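Local coordinates for protein cycloalternan-forming enzyme (Listeria monocytogenes serovar 1/2a, PDB 5F7U) that is a multidomain glycoside hydrolase family 31 protein, with a TIM barrel and a family 6 carbohydrate-binding module, that binds glycans and magnesium ions, at residues Y150-D155 and R160-P165; L214-Y219 and Y335-G340; A294-M299 and D726-V731. The protein carries 1 engineered substitution. All coordinates share one frame; numbering follows the deposited sequence.

Contact 1: Y150-D155 and R160-P165; sequences YLSFED and RMELSP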
loop_
_atom_site.group_PDB
_atom_site.type_symbol
_atom_site.label_atom_id
_atom_site.label_comp_id
_atom_site.label_asym_id
_atom_site.label_seq_id
_atom_site.Cartn_x
_atom_site.Cartn_y
_atom_site.Cartn_z
ATOM N N TYR A 150 -5.808 31.432 -7.629
ATOM C CA TYR A 150 -4.583 31.371 -8.416
ATOM C C TYR A 150 -4.415 30.007 -9.036
ATOM O O TYR A 150 -4.544 28.997 -8.348
ATOM C CB TYR A 150 -3.380 31.616 -7.519
ATOM C CG TYR A 150 -3.383 32.969 -6.906
ATOM C CD1 TYR A 150 -2.855 34.062 -7.594
ATOM C CD2 TYR A 150 -3.885 33.160 -5.621
ATOM C CE1 TYR A 150 -2.849 35.321 -7.011
ATOM C CE2 TYR A 150 -3.879 34.419 -5.035
ATOM C CZ TYR A 150 -3.374 35.484 -5.737
ATOM O OH TYR A 150 -3.346 36.722 -5.155
ATOM N N LEU A 151 -4.083 29.996 -10.323
ATOM C CA LEU A 151 -3.842 28.754 -11.052
ATOM C C LEU A 151 -2.386 28.732 -11.467
ATOM O O LEU A 151 -1.871 29.725 -11.969
ATOM C CB LEU A 151 -4.717 28.670 -12.308
ATOM C CG LEU A 151 -6.210 28.988 -12.218
ATOM C CD1 LEU A 151 -6.869 28.853 -13.581
ATOM C CD2 LEU A 151 -6.907 28.081 -11.217
ATOM N N SER A 152 -1.743 27.586 -11.261
ATOM C CA SER A 152 -0.388 27.374 -11.732
ATOM C C SER A 152 -0.228 25.918 -12.135
ATOM O O SER A 152 -1.051 25.063 -11.776
ATOM C CB SER A 152 0.647 27.765 -10.662
ATOM O OG SER A 152 0.471 27.015 -9.466
ATOM N N PHE A 153 0.842 25.637 -12.872
ATOM C CA PHE A 153 1.114 24.278 -13.325
ATOM C C PHE A 153 2.333 23.716 -12.640
ATOM O O PHE A 153 3.441 24.133 -12.904
ATOM C CB PHE A 153 1.248 24.259 -14.860
ATOM C CG PHE A 153 -0.053 24.515 -15.562
ATOM C CD1 PHE A 153 -0.990 23.488 -15.716
ATOM C CD2 PHE A 153 -0.386 25.807 -16.006
ATOM C CE1 PHE A 153 -2.223 23.727 -16.337
ATOM C CE2 PHE A 153 -1.614 26.048 -16.623
ATOM C CZ PHE A 153 -2.534 25.008 -16.788
ATOM N N GLU A 154 2.119 22.764 -11.739
ATOM C CA GLU A 154 3.235 22.015 -11.155
ATOM C C GLU A 154 3.989 21.272 -12.272
ATOM O O GLU A 154 5.211 21.173 -12.251
ATOM C CB GLU A 154 2.714 21.070 -10.060
ATOM C CG GLU A 154 3.795 20.346 -9.255
ATOM C CD GLU A 154 4.349 19.110 -9.940
ATOM O OE1 GLU A 154 3.651 18.524 -10.796
ATOM O OE2 GLU A 154 5.493 18.713 -9.647
ATOM N N ASP A 155 3.234 20.773 -13.248
ATOM C CA ASP A 155 3.775 20.355 -14.538
ATOM C C ASP A 155 2.678 20.566 -15.567
ATOM O O ASP A 155 1.562 20.947 -15.215
ATOM C CB ASP A 155 4.273 18.882 -14.496
ATOM C CG ASP A 155 5.288 18.545 -15.604
ATOM O OD1 ASP A 155 5.575 19.373 -16.525
ATOM O OD2 ASP A 155 5.825 17.408 -15.577
ATOM N N ARG A 160 -2.446 23.273 -10.164
ATOM C CA ARG A 160 -2.528 23.661 -8.756
ATOM C C ARG A 160 -3.481 24.841 -8.614
ATOM O O ARG A 160 -3.351 25.838 -9.321
ATOM C CB ARG A 160 -1.142 24.068 -8.235
ATOM C CG ARG A 160 -1.086 24.276 -6.733
ATOM C CD ARG A 160 0.280 24.817 -6.384
ATOM N NE ARG A 160 0.501 24.869 -4.952
ATOM C CZ ARG A 160 1.672 25.196 -4.408
ATOM N NH1 ARG A 160 2.719 25.505 -5.190
ATOM N NH2 ARG A 160 1.804 25.184 -3.084
ATOM N N MET A 161 -4.420 24.733 -7.679
ATOM C CA MET A 161 -5.340 25.823 -7.343
ATOM C C MET A 161 -5.055 26.359 -5.961
ATOM O O MET A 161 -4.965 25.582 -5.027
ATOM C CB MET A 161 -6.771 25.291 -7.307
ATOM C CG MET A 161 -7.568 25.600 -8.533
ATOM S SD MET A 161 -6.987 24.596 -9.882
ATOM C CE MET A 161 -7.762 23.041 -9.389
ATOM N N GLU A 162 -4.959 27.687 -5.837
ATOM C CA GLU A 162 -4.700 28.295 -4.541
ATOM C C GLU A 162 -5.703 29.413 -4.358
ATOM O O GLU A 162 -5.747 30.370 -5.154
ATOM C CB GLU A 162 -3.265 28.810 -4.438
ATOM C CG GLU A 162 -2.225 27.694 -4.385
ATOM C CD GLU A 162 -0.822 28.244 -4.494
ATOM O OE1 GLU A 162 -0.355 28.531 -5.622
ATOM O OE2 GLU A 162 -0.206 28.415 -3.435
ATOM N N LEU A 163 -6.562 29.255 -3.353
ATOM C CA LEU A 163 -7.627 30.240 -3.134
ATOM C C LEU A 163 -7.285 31.086 -1.913
ATOM O O LEU A 163 -7.028 30.538 -0.825
ATOM C CB LEU A 163 -8.973 29.530 -2.924
ATOM C CG LEU A 163 -10.130 30.470 -2.541
ATOM C CD1 LEU A 163 -10.614 31.305 -3.741
ATOM C CD2 LEU A 163 -11.258 29.649 -1.923
ATOM N N SER A 164 -7.311 32.408 -2.108
ATOM C CA SER A 164 -7.196 33.405 -1.032
ATOM C C SER A 164 -8.554 34.120 -0.904
ATOM O O SER A 164 -8.843 35.020 -1.705
ATOM C CB SER A 164 -6.110 34.443 -1.412
ATOM O OG SER A 164 -6.007 35.475 -0.435
ATOM N N PRO A 165 -9.384 33.739 0.090
ATOM C CA PRO A 165 -10.700 34.393 0.251
ATOM C C PRO A 165 -10.635 35.922 0.362
ATOM O O PRO A 165 -11.471 36.600 -0.227
ATOM C CB PRO A 165 -11.218 33.779 1.547
ATOM C CG PRO A 165 -10.711 32.359 1.445
ATOM C CD PRO A 165 -9.274 32.559 0.979
HETATM O O HOH W 1 -1.495 28.151 -8.029
HETATM O O HOH W 2 2.729 26.222 -8.195
#

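Contact 2: L214-Y219 and Y335-G340; sequences LLTSEY and YYVISG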
loop_
_atom_site.group_PDB
_atom_site.type_symbol
_atom_site.label_atom_id
_atom_site.label_comp_id
_atom_site.label_asym_id
_atom_site.label_seq_id
_atom_site.Cartn_x
_atom_site.Cartn_y
_atom_site.Cartn_z
ATOM N N LEU A 214 -13.212 14.925 -20.726
ATOM C CA LEU A 214 -13.438 15.478 -19.386
ATOM C C LEU A 214 -12.811 14.570 -18.332
ATOM O O LEU A 214 -13.041 13.357 -18.348
ATOM C CB LEU A 214 -14.939 15.649 -19.090
ATOM C CG LEU A 214 -15.324 16.216 -17.710
ATOM C CD1 LEU A 214 -14.993 17.688 -17.575
ATOM C CD2 LEU A 214 -16.813 15.991 -17.477
ATOM N N LEU A 215 -12.046 15.176 -17.419
ATOM C CA LEU A 215 -11.465 14.454 -16.283
ATOM C C LEU A 215 -12.375 14.608 -15.082
ATOM O O LEU A 215 -12.908 13.617 -14.584
ATOM C CB LEU A 215 -10.035 14.938 -15.981
ATOM C CG LEU A 215 -8.997 14.651 -17.068
ATOM C CD1 LEU A 215 -7.617 15.108 -16.602
ATOM C CD2 LEU A 215 -8.977 13.180 -17.479
ATOM N N THR A 216 -12.589 15.854 -14.661
ATOM C CA THR A 216 -13.535 16.164 -13.584
ATOM C C THR A 216 -13.973 17.612 -13.683
ATOM O O THR A 216 -13.397 18.397 -14.445
ATOM C CB THR A 216 -12.979 15.814 -12.168
ATOM O OG1 THR A 216 -14.055 15.767 -11.208
ATOM C CG2 THR A 216 -11.867 16.778 -11.725
ATOM N N SER A 217 -14.987 17.975 -12.920
ATOM C CA SER A 217 -15.496 19.335 -13.006
ATOM C C SER A 217 -16.167 19.667 -11.720
ATOM O O SER A 217 -16.606 18.774 -10.999
ATOM C CB SER A 217 -16.506 19.467 -14.144
ATOM O OG SER A 217 -17.581 18.563 -13.988
ATOM N N GLU A 218 -16.271 20.963 -11.455
ATOM C CA GLU A 218 -17.032 21.415 -10.302
ATOM C C GLU A 218 -18.523 21.201 -10.484
ATOM O O GLU A 218 -19.018 21.050 -11.622
ATOM C CB GLU A 218 -16.702 22.875 -10.005
ATOM C CG GLU A 218 -15.317 23.052 -9.379
ATOM C CD GLU A 218 -14.830 24.496 -9.466
ATOM O OE1 GLU A 218 -15.490 25.310 -10.130
ATOM O OE2 GLU A 218 -13.781 24.811 -8.870
ATOM N N TYR A 219 -19.238 21.169 -9.362
ATOM C CA TYR A 219 -20.668 20.911 -9.382
ATOM C C TYR A 219 -21.415 21.964 -10.217
ATOM O O TYR A 219 -21.002 23.129 -10.253
ATOM C CB TYR A 219 -21.235 20.755 -7.970
ATOM C CG TYR A 219 -22.480 19.903 -7.946
ATOM C CD1 TYR A 219 -22.418 18.519 -8.196
ATOM C CD2 TYR A 219 -23.731 20.471 -7.695
ATOM C CE1 TYR A 219 -23.569 17.736 -8.199
ATOM C CE2 TYR A 219 -24.892 19.689 -7.677
ATOM C CZ TYR A 219 -24.810 18.325 -7.939
ATOM O OH TYR A 219 -25.952 17.551 -7.921
ATOM N N TYR A 335 -4.869 23.008 -3.526
ATOM C CA TYR A 335 -5.118 21.626 -3.987
ATOM C C TYR A 335 -4.706 21.413 -5.434
ATOM O O TYR A 335 -4.562 22.371 -6.197
ATOM C CB TYR A 335 -6.571 21.172 -3.728
ATOM C CG TYR A 335 -7.644 21.860 -4.552
ATOM C CD1 TYR A 335 -8.122 23.116 -4.185
ATOM C CD2 TYR A 335 -8.206 21.229 -5.678
ATOM C CE1 TYR A 335 -9.109 23.774 -4.933
ATOM C CE2 TYR A 335 -9.198 21.870 -6.438
ATOM C CZ TYR A 335 -9.640 23.136 -6.049
ATOM O OH TYR A 335 -10.604 23.822 -6.749
ATOM N N TYR A 336 -4.488 20.155 -5.791
ATOM C CA TYR A 336 -3.985 19.828 -7.115
ATOM C C TYR A 336 -4.943 18.878 -7.802
ATOM O O TYR A 336 -5.498 17.969 -7.160
ATOM C CB TYR A 336 -2.634 19.134 -7.039
ATOM C CG TYR A 336 -1.496 19.903 -6.409
ATOM C CD1 TYR A 336 -1.372 20.015 -5.004
ATOM C CD2 TYR A 336 -0.479 20.444 -7.204
ATOM C CE1 TYR A 336 -0.290 20.709 -4.433
ATOM C CE2 TYR A 336 0.600 21.123 -6.643
ATOM C CZ TYR A 336 0.687 21.249 -5.267
ATOM O OH TYR A 336 1.791 21.914 -4.765
ATOM N N VAL A 337 -5.140 19.088 -9.106
ATOM C CA VAL A 337 -5.761 18.079 -9.958
ATOM C C VAL A 337 -4.651 17.531 -10.862
ATOM O O VAL A 337 -4.060 18.264 -11.642
ATOM C CB VAL A 337 -6.948 18.643 -10.777
ATOM C CG1 VAL A 337 -7.509 17.570 -11.717
ATOM C CG2 VAL A 337 -8.024 19.190 -9.839
ATOM N N ILE A 338 -4.402 16.235 -10.731
ATOM C CA ILE A 338 -3.209 15.587 -11.259
ATOM C C ILE A 338 -3.619 14.659 -12.392
ATOM O O ILE A 338 -4.424 13.746 -12.187
ATOM C CB ILE A 338 -2.503 14.778 -10.146
ATOM C CG1 ILE A 338 -2.228 15.691 -8.925
ATOM C CG2 ILE A 338 -1.212 14.164 -10.686
ATOM C CD1 ILE A 338 -1.585 14.974 -7.752
ATOM N N SER A 339 -3.077 14.918 -13.583
ATOM C CA SER A 339 -3.222 14.014 -14.718
ATOM C C SER A 339 -1.861 13.350 -14.967
ATOM O O SER A 339 -0.915 13.546 -14.199
ATOM C CB SER A 339 -3.701 14.796 -15.942
ATOM O OG SER A 339 -3.870 13.929 -17.060
ATOM N N GLY A 340 -1.775 12.524 -16.006
ATOM C CA GLY A 340 -0.515 11.881 -16.352
ATOM C C GLY A 340 -0.707 10.937 -17.526
ATOM O O GLY A 340 -1.789 10.907 -18.123
HETATM O O HOH W 3 -11.535 23.109 -9.134
#

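Contact 3: A294-M299 and D726-V731; sequences ANKYGM and DYPEDV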
loop_
_atom_site.group_PDB
_atom_site.type_symbol
_atom_site.label_atom_id
_atom_site.label_comp_id
_atom_site.label_asym_id
_atom_site.label_seq_id
_atom_site.Cartn_x
_atom_site.Cartn_y
_atom_site.Cartn_z
ATOM N N ALA A 294 -10.616 6.403 -11.313
ATOM C CA ALA A 294 -10.501 5.646 -12.541
ATOM C C ALA A 294 -10.913 6.459 -13.787
ATOM O O ALA A 294 -10.708 6.008 -14.911
ATOM C CB ALA A 294 -11.272 4.342 -12.429
ATOM N N ASN A 295 -11.453 7.666 -13.587
ATOM C CA ASN A 295 -11.634 8.636 -14.678
ATOM C C ASN A 295 -10.370 9.403 -15.058
ATOM O O ASN A 295 -10.428 10.397 -15.783
ATOM C CB ASN A 295 -12.824 9.569 -14.404
ATOM C CG ASN A 295 -14.145 8.849 -14.584
ATOM O OD1 ASN A 295 -14.155 7.643 -14.857
ATOM N ND2 ASN A 295 -15.249 9.550 -14.407
ATOM N N LYS A 296 -9.230 8.923 -14.546
ATOM C CA LYS A 296 -7.887 9.318 -15.032
ATOM C C LYS A 296 -7.401 10.671 -14.489
ATOM O O LYS A 296 -6.778 11.469 -15.212
ATOM C CB LYS A 296 -7.802 9.285 -16.565
ATOM C CG LYS A 296 -8.154 7.933 -17.163
ATOM C CD LYS A 296 -7.839 7.911 -18.643
ATOM C CE LYS A 296 -8.223 6.547 -19.198
ATOM N NZ LYS A 296 -7.949 6.451 -20.654
ATOM N N TYR A 297 -7.668 10.913 -13.209
ATOM C CA TYR A 297 -7.061 12.045 -12.523
ATOM C C TYR A 297 -6.892 11.676 -11.053
ATOM O O TYR A 297 -7.558 10.769 -10.541
ATOM C CB TYR A 297 -7.895 13.341 -12.693
ATOM C CG TYR A 297 -9.210 13.259 -11.941
ATOM C CD1 TYR A 297 -10.323 12.659 -12.535
ATOM C CD2 TYR A 297 -9.317 13.728 -10.637
ATOM C CE1 TYR A 297 -11.520 12.528 -11.844
ATOM C CE2 TYR A 297 -10.514 13.599 -9.919
ATOM C CZ TYR A 297 -11.608 13.010 -10.549
ATOM O OH TYR A 297 -12.773 12.862 -9.861
ATOM N N GLY A 298 -5.989 12.396 -10.392
ATOM C CA GLY A 298 -5.877 12.380 -8.943
ATOM C C GLY A 298 -6.209 13.751 -8.390
ATOM O O GLY A 298 -6.136 14.756 -9.109
ATOM N N MET A 299 -6.585 13.791 -7.109
ATOM C CA MET A 299 -6.807 15.083 -6.436
ATOM C C MET A 299 -6.082 15.018 -5.115
ATOM O O MET A 299 -6.274 14.079 -4.368
ATOM C CB MET A 299 -8.298 15.339 -6.181
ATOM C CG MET A 299 -8.586 16.692 -5.506
ATOM S SD MET A 299 -10.354 17.104 -5.437
ATOM C CE MET A 299 -10.699 17.415 -7.170
ATOM N N ASP A 726 -3.675 -0.394 -13.278
ATOM C CA ASP A 726 -3.085 -0.727 -14.582
ATOM C C ASP A 726 -4.112 -0.749 -15.714
ATOM O O ASP A 726 -3.749 -0.631 -16.920
ATOM C CB ASP A 726 -2.359 -2.083 -14.528
ATOM C CG ASP A 726 -1.060 -2.048 -13.732
ATOM O OD1 ASP A 726 -0.773 -1.066 -13.019
ATOM O OD2 ASP A 726 -0.310 -3.045 -13.832
ATOM N N TYR A 727 -5.383 -0.918 -15.350
ATOM C CA TYR A 727 -6.473 -1.099 -16.342
ATOM C C TYR A 727 -7.684 -0.228 -15.988
ATOM O O TYR A 727 -8.760 -0.752 -15.685
ATOM C CB TYR A 727 -6.865 -2.582 -16.455
ATOM C CG TYR A 727 -5.701 -3.481 -16.749
ATOM C CD1 TYR A 727 -5.252 -3.683 -18.061
ATOM C CD2 TYR A 727 -5.010 -4.100 -15.709
ATOM C CE1 TYR A 727 -4.151 -4.498 -18.318
ATOM C CE2 TYR A 727 -3.925 -4.928 -15.962
ATOM C CZ TYR A 727 -3.497 -5.108 -17.265
ATOM O OH TYR A 727 -2.398 -5.926 -17.487
ATOM N N PRO A 728 -7.517 1.115 -16.027
ATOM C CA PRO A 728 -8.588 1.955 -15.494
ATOM C C PRO A 728 -9.872 1.968 -16.310
ATOM O O PRO A 728 -10.934 2.252 -15.747
ATOM C CB PRO A 728 -7.965 3.355 -15.473
ATOM C CG PRO A 728 -6.866 3.297 -16.482
ATOM C CD PRO A 728 -6.317 1.916 -16.363
ATOM N N GLU A 729 -9.779 1.644 -17.598
ATOM C CA GLU A 729 -10.973 1.631 -18.462
ATOM C C GLU A 729 -11.730 0.323 -18.384
ATOM O O GLU A 729 -12.862 0.232 -18.873
ATOM C CB GLU A 729 -10.590 1.877 -19.915
ATOM C CG GLU A 729 -9.923 3.220 -20.140
ATOM C CD GLU A 729 -9.746 3.522 -21.600
ATOM O OE1 GLU A 729 -9.732 2.565 -22.418
ATOM O OE2 GLU A 729 -9.646 4.713 -21.928
ATOM N N ASP A 730 -11.116 -0.686 -17.779
ATOM C CA ASP A 730 -11.699 -2.023 -17.730
ATOM C C ASP A 730 -12.772 -2.098 -16.657
ATOM O O ASP A 730 -12.465 -2.122 -15.464
ATOM C CB ASP A 730 -10.614 -3.065 -17.491
ATOM C CG ASP A 730 -11.118 -4.497 -17.683
ATOM O OD1 ASP A 730 -12.296 -4.792 -17.356
ATOM O OD2 ASP A 730 -10.320 -5.333 -18.146
ATOM N N VAL A 731 -14.028 -2.177 -17.097
ATOM C CA VAL A 731 -15.167 -2.161 -16.162
ATOM C C VAL A 731 -15.138 -3.296 -15.133
ATOM O O VAL A 731 -15.694 -3.160 -14.030
ATOM C CB VAL A 731 -16.534 -2.083 -16.880
ATOM C CG1 VAL A 731 -16.624 -0.779 -17.657
ATOM C CG2 VAL A 731 -16.745 -3.272 -17.799
#

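Contact 1: Y150-D155 and R160-P165
Tyr150 and Glu162 are joined by two backbone hydrogen bonds. From Tyr150 N to Glu162 O the bond measures 2.7 Å and is almost straight, 174° at the hydrogen; Glu162 N returns to Tyr150 O at 2.9 Å. Two residues further along, at the next hydrogen-bonded pair, Arg160 N gives to Ser152 O at 2.8 Å, and Ser152 N closes the second ring on Arg160 O at 3.1 Å.

The side chains of these two pairs share a face of the sheet, where water works as the mortar. Ser152 OG sits between its own backbone N and carbonyl carbon (chi1 59°), and from there it reaches two waters. One, 2.7 Å from Ser152 OG, also lies within hydrogen-bonding distance of Glu162 OE1 and Arg160 O, more acceptors than its protons can serve at once; the other accepts from Arg160 NH1 at 3.1 Å and lies in the guanidinium plane, at its edge. Ser152 OG also rests against the aliphatic root of Arg160, 3.6 Å from its CB. Beyond that the extended arginine leaves the pair to form a salt bridge with Asp334 through NH2, while Glu162 OE2 is taken by His172 ND1.

All of this belongs to an antiparallel beta hairpin, strands 148-153 and 158-164, within the galactose mutarotase-like domain. Near the turn, Glu154 and Asp155 both face Thr158, a classic beta bulge.

Between the two hydrogen-bonded pairs lies the non-hydrogen-bonded pair Leu151 and Met161, whose side chains project from the opposite face. They run side by side: the CD2 branch of Leu151 touches both Met161 CG and SD, the latter at 3.7 Å. Back on the Ser152 face, the Tyr150 ring presents its edge to Glu162 O and to Ser164 CB, and its hydroxyl continues to Glu169 O.

Contact 2: L214-Y219 and Y335-G340
Leu215 lays its CD1 methyl over the side chain of Ser339, touching the CB and the OG alike, with CD1 4.0 Å from Ser339 OG. Next to it the methyl CG2 of Thr216 faces Val337 CG1 more loosely, at 4.4 Å, while Thr216 OG1 is hydrogen-bonded to Tyr319 OH. Leu215 and Thr216 can both point across because they form a classic beta bulge, the two together facing Val207 on the adjoining strand. With Leu215 CA 8.4 Å from Ser339 CA, strands 214-229 and 333-338 meet through side chains, face to face, as layers of a beta sandwich do.

At the far end the contact turns polar. Tyr335 CG stands between its backbone N and carbonyl carbon (chi1 69°), and the ring reaches across toward Glu218. Carboxylate and ring planes are 42° apart, and Tyr335 OH stays 3.9 Å from Glu218 OE2. A water in the plane of the ring, at its edge, bridges them: it donates to Glu218 OE2 at 2.8 Å and lies 2.7 Å from Tyr335 OH. Asn240 ND2 binds both oxygens as well, Tyr203 OH adds a further bond to Glu218 OE2, and Phe321 meets the Tyr335 ring edge-to-face.

Contact 3: A294-M299 and D726-V731
The carboxylate of Glu729 takes the ammonium group of Lys296 from above its plane, NZ being tilted 38° out of it and bound to one oxygen, OE2. At 2.7 Å from Lys296 NZ to Glu729 OE2, this is a short salt bridge and also a hydrogen bond. The two side chains cross at a slant, both extended beyond CG, and they meet near their ends. Methylene groups add to the charged contact, Lys296 CE lying 3.9 Å from Glu729 CG. Glu729 is exposed, so solvent probably screens part of the attraction.

The Pro728 ring lies alongside the end of the lysine arm. Its CG lies 4.4 Å from Lys296 CE, a loose touch, while its CB packs against Ala294 O at 3.9 Å. Ala294 answers in kind, its CB meeting Pro728 O at 3.9 Å, and that carbonyl is also hydrogen-bonded to Arg734 NH2. Gln343, at the start of helix 343-354, touches both Lys296 and Pro728.

The backbone on both sides is tightly turned. Pro728 and Glu729 are the two central residues of a type I beta turn closed by Asp730 N on Tyr727 O at 3.2 Å, and this turn presents ring and carboxylate together. Opposite, residues 294-296 form the loop linking antiparallel strands 287-293 and 297-301, with Lys296 in a left-handed backbone conformation. A hairpin loop of the galactose mutarotase-like domain thus meets a turn of the family 31 C-terminal domain, an interdomain contact between two loops.

In the fold
Contacts 1 and 2 are buried; contact 3 is only partly so, at a domain boundary. Strand 333-338 ties them together: it pairs with strand 158-164 of contact 1, supplies one side of contact 2, and pairs with strand 297-301, which carries on from the loop of contact 3. Met161 N to Tyr335 O and Gly298 N to Ile338 O are the probable hydrogen bonds that join neighbouring contacts. Chemistry follows place. Contact 1 joins neighbouring strands through their backbones, contact 2 spans two layers by methyl packing and a bridging water, and contact 3 relies on a charged pair beside a proline. Contacts 1 and 3 do not touch, their nearest atoms being about 7 Å apart.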